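Local structure of UDP-glucose:anthocyanidin 3-O-glucosyltransferase (Clitoria ternatea, 4REN) at residues A[135-140]-A[365-370]. The protein is a plant glycosyltransferase of the GT-B fold, built from two Rossmann-like domains that face each other across a cleft. Sequence-based numbering, arbitrary orientation.
With P5M (2-(3,4-dihydroxy-5-methoxyphenyl)-3,5,7-trihydroxychromenium), chain B.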
loop_
_atom_site.group_PDB
_atom_site.type_symbol
_atom_site.label_atom_id
_atom_site.label_comp_id
_atom_site.label_asym_id
_atom_site.label_seq_id
_atom_site.Cartn_x
_atom_site.Cartn_y
_atom_site.Cartn_z
ATOM N N TRP A 135 6.021 3.575 -6.699
ATOM C CA TRP A 135 4.931 2.605 -6.688
ATOM C C TRP A 135 4.741 1.958 -5.318
ATOM O O TRP A 135 5.364 0.937 -5.014
ATOM C CB TRP A 135 5.179 1.527 -7.742
ATOM C CG TRP A 135 3.996 0.651 -7.981
ATOM C CD1 TRP A 135 3.762 -0.580 -7.443
ATOM C CD2 TRP A 135 2.874 0.942 -8.822
ATOM N NE1 TRP A 135 2.566 -1.074 -7.899
ATOM C CE2 TRP A 135 2.001 -0.158 -8.746
ATOM C CE3 TRP A 135 2.526 2.026 -9.630
ATOM C CZ2 TRP A 135 0.798 -0.204 -9.454
ATOM C CZ3 TRP A 135 1.335 1.980 -10.328
ATOM C CH2 TRP A 135 0.485 0.873 -10.236
ATOM N N PRO A 136 3.869 2.553 -4.489
ATOM C CA PRO A 136 3.580 2.055 -3.143
ATOM C C PRO A 136 2.430 1.052 -3.133
ATOM O O PRO A 136 1.910 0.734 -2.063
ATOM C CB PRO A 136 3.150 3.324 -2.407
ATOM C CG PRO A 136 2.457 4.120 -3.458
ATOM C CD PRO A 136 3.183 3.831 -4.755
ATOM N N ASN A 137 2.035 0.562 -4.303
ATOM C CA ASN A 137 0.910 -0.362 -4.395
ATOM C C ASN A 137 1.366 -1.817 -4.388
ATOM O O ASN A 137 2.549 -2.100 -4.193
ATOM C CB ASN A 137 0.098 -0.079 -5.659
ATOM C CG ASN A 137 -0.175 1.400 -5.862
ATOM O OD1 ASN A 137 0.049 1.942 -6.946
ATOM N ND2 ASN A 137 -0.656 2.062 -4.817
ATOM N N VAL A 138 0.426 -2.739 -4.586
ATOM C CA VAL A 138 0.775 -4.143 -4.777
ATOM C C VAL A 138 1.659 -4.242 -6.014
ATOM O O VAL A 138 1.231 -3.894 -7.113
ATOM C CB VAL A 138 -0.478 -5.030 -4.946
ATOM C CG1 VAL A 138 -0.089 -6.446 -5.336
ATOM C CG2 VAL A 138 -1.295 -5.035 -3.663
ATOM N N SER A 139 2.894 -4.695 -5.823
ATOM C CA SER A 139 3.897 -4.679 -6.886
ATOM C C SER A 139 3.486 -5.492 -8.107
ATOM O O SER A 139 3.667 -5.052 -9.242
ATOM C CB SER A 139 5.247 -5.175 -6.362
ATOM O OG SER A 139 5.169 -6.523 -5.933
ATOM N N CYS A 140 2.920 -6.671 -7.870
ATOM C CA CYS A 140 2.564 -7.590 -8.947
ATOM C C CYS A 140 1.499 -7.039 -9.896
ATOM O O CYS A 140 1.311 -7.562 -10.994
ATOM C CB CYS A 140 2.097 -8.927 -8.368
ATOM S SG CYS A 140 3.299 -9.745 -7.299
ATOM N N PHE A 365 -11.545 -3.913 -3.083
ATOM C CA PHE A 365 -11.405 -3.327 -4.417
ATOM C C PHE A 365 -9.956 -2.972 -4.730
ATOM O O PHE A 365 -9.059 -3.200 -3.918
ATOM C CB PHE A 365 -12.294 -2.087 -4.575
ATOM C CG PHE A 365 -11.722 -0.845 -3.957
ATOM C CD1 PHE A 365 -11.625 0.324 -4.693
ATOM C CD2 PHE A 365 -11.292 -0.840 -2.638
ATOM C CE1 PHE A 365 -11.098 1.471 -4.133
ATOM C CE2 PHE A 365 -10.765 0.302 -2.070
ATOM C CZ PHE A 365 -10.669 1.461 -2.818
ATOM N N GLY A 366 -9.733 -2.409 -5.913
ATOM C CA GLY A 366 -8.400 -2.009 -6.323
ATOM C C GLY A 366 -7.497 -3.188 -6.608
ATOM O O GLY A 366 -7.895 -4.137 -7.280
ATOM N N ASP A 367 -6.275 -3.127 -6.089
ATOM C CA ASP A 367 -5.298 -4.190 -6.295
ATOM C C ASP A 367 -5.327 -5.210 -5.158
ATOM O O ASP A 367 -4.500 -6.120 -5.114
ATOM C CB ASP A 367 -3.896 -3.595 -6.440
ATOM C CG ASP A 367 -3.522 -2.695 -5.278
ATOM O OD1 ASP A 367 -4.426 -2.296 -4.515
ATOM O OD2 ASP A 367 -2.323 -2.375 -5.136
ATOM N N GLN A 368 -6.285 -5.055 -4.249
ATOM C CA GLN A 368 -6.389 -5.920 -3.076
ATOM C C GLN A 368 -6.672 -7.371 -3.451
ATOM O O GLN A 368 -6.316 -8.291 -2.711
ATOM C CB GLN A 368 -7.471 -5.405 -2.124
ATOM C CG GLN A 368 -7.165 -4.053 -1.489
ATOM C CD GLN A 368 -8.324 -3.519 -0.667
ATOM O OE1 GLN A 368 -9.400 -4.116 -0.627
ATOM N NE2 GLN A 368 -8.109 -2.388 -0.011
ATOM N N GLY A 369 -7.320 -7.570 -4.596
ATOM C CA GLY A 369 -7.591 -8.905 -5.099
ATOM C C GLY A 369 -6.351 -9.533 -5.702
ATOM O O GLY A 369 -6.175 -10.750 -5.662
ATOM N N ILE A 370 -5.489 -8.696 -6.269
ATOM C CA ILE A 370 -4.208 -9.153 -6.786
ATOM C C ILE A 370 -3.334 -9.591 -5.615
ATOM O O ILE A 370 -2.652 -10.612 -5.685
ATOM C CB ILE A 370 -3.489 -8.048 -7.581
ATOM C CG1 ILE A 370 -4.421 -7.443 -8.635
ATOM C CG2 ILE A 370 -2.213 -8.588 -8.215
ATOM C CD1 ILE A 370 -4.862 -8.425 -9.702
HETATM O O30 P5M B . -3.229 -0.023 -7.012
HETATM C C2 P5M B . -4.530 0.370 -7.095
HETATM C C3 P5M B . -5.097 1.359 -6.140
HETATM C C9 P5M B . -4.336 1.927 -5.129
HETATM C C10 P5M B . -4.922 2.850 -4.267
HETATM O O27 P5M B . -4.153 3.392 -3.282
HETATM C C1 P5M B . -5.360 -0.152 -8.080
HETATM C C6 P5M B . -6.695 0.235 -8.185
HETATM O O29 P5M B . -7.466 -0.307 -9.168
HETATM C C5 P5M B . -7.265 1.160 -7.313
HETATM C C4 P5M B . -6.521 1.737 -6.295
HETATM O O12 P5M B . -7.094 2.641 -5.447
HETATM C C11 P5M B . -6.362 3.216 -4.439
HETATM C C14 P5M B . -7.085 4.194 -3.574
HETATM C C15 P5M B . -8.467 4.244 -3.726
HETATM C C16 P5M B . -9.254 5.112 -2.983
HETATM O O22 P5M B . -10.605 5.130 -3.155
HETATM C C19 P5M B . -6.437 5.032 -2.664
HETATM C C18 P5M B . -7.142 5.936 -1.871
HETATM O O21 P5M B . -6.487 6.748 -0.982
HETATM C C23 P5M B . -5.706 6.169 0.062
HETATM C C17 P5M B . -8.614 6.014 -2.003
HETATM O O24 P5M B . -9.358 6.880 -1.259
#
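Asp367 reaches across to Val138 and takes its backbone N-H on OD2. The bond from Val138 N to Asp367 OD2 is 2.8 Å long and fairly straight, 160° at the hydrogen. The N-H meets OD2 almost end-on to the C-O bond. The side chains of Val138 and Asp367 run antiparallel alongside one another. Asp367 holds CG between its backbone N and carbonyl carbon (chi1 54°), which turns the carboxylate to the loop and the ligand. Val138 places CG2 alongside the carboxylate and CG1 against Ile370. There CG1 of Val138 meets CG2 of Ile370 at 4.2 Å, with the two side chains at a slant. Cys140 adds its CB to the same methyl of Ile370.

Beside this bond, P5M O30 is 3.1 Å from Asp367 OD2 and 3.6 Å from Asn137 CG. Gly366 CA is 3.4 Å from P5M C6. Phe365 CZ comes within 3.7 Å of P5M C15. Asn137 turns OD1 over the centre of one face of the Trp135 ring, 3.2 Å above the plane. Trp135 NE1 points its hydrogen straight at Val138 O (178°) in the indole plane, but from above the carbonyl plane. His17 NE2 and Asp181 OD1 also hydrogen-bond to P5M.

The contact joins the loop after strand 131-135 to the start of helix 368-378 in the other domain; both face the interdomain cleft. Asp367-Gln368 match the end of the PSPG motif of plant family members. OD1 of Asp367 is hydrogen-bonded to a glycerol, probably from the crystallisation liquor. The hydrogen bond from Val138 N would steady the buried carboxylate beside P5M O30.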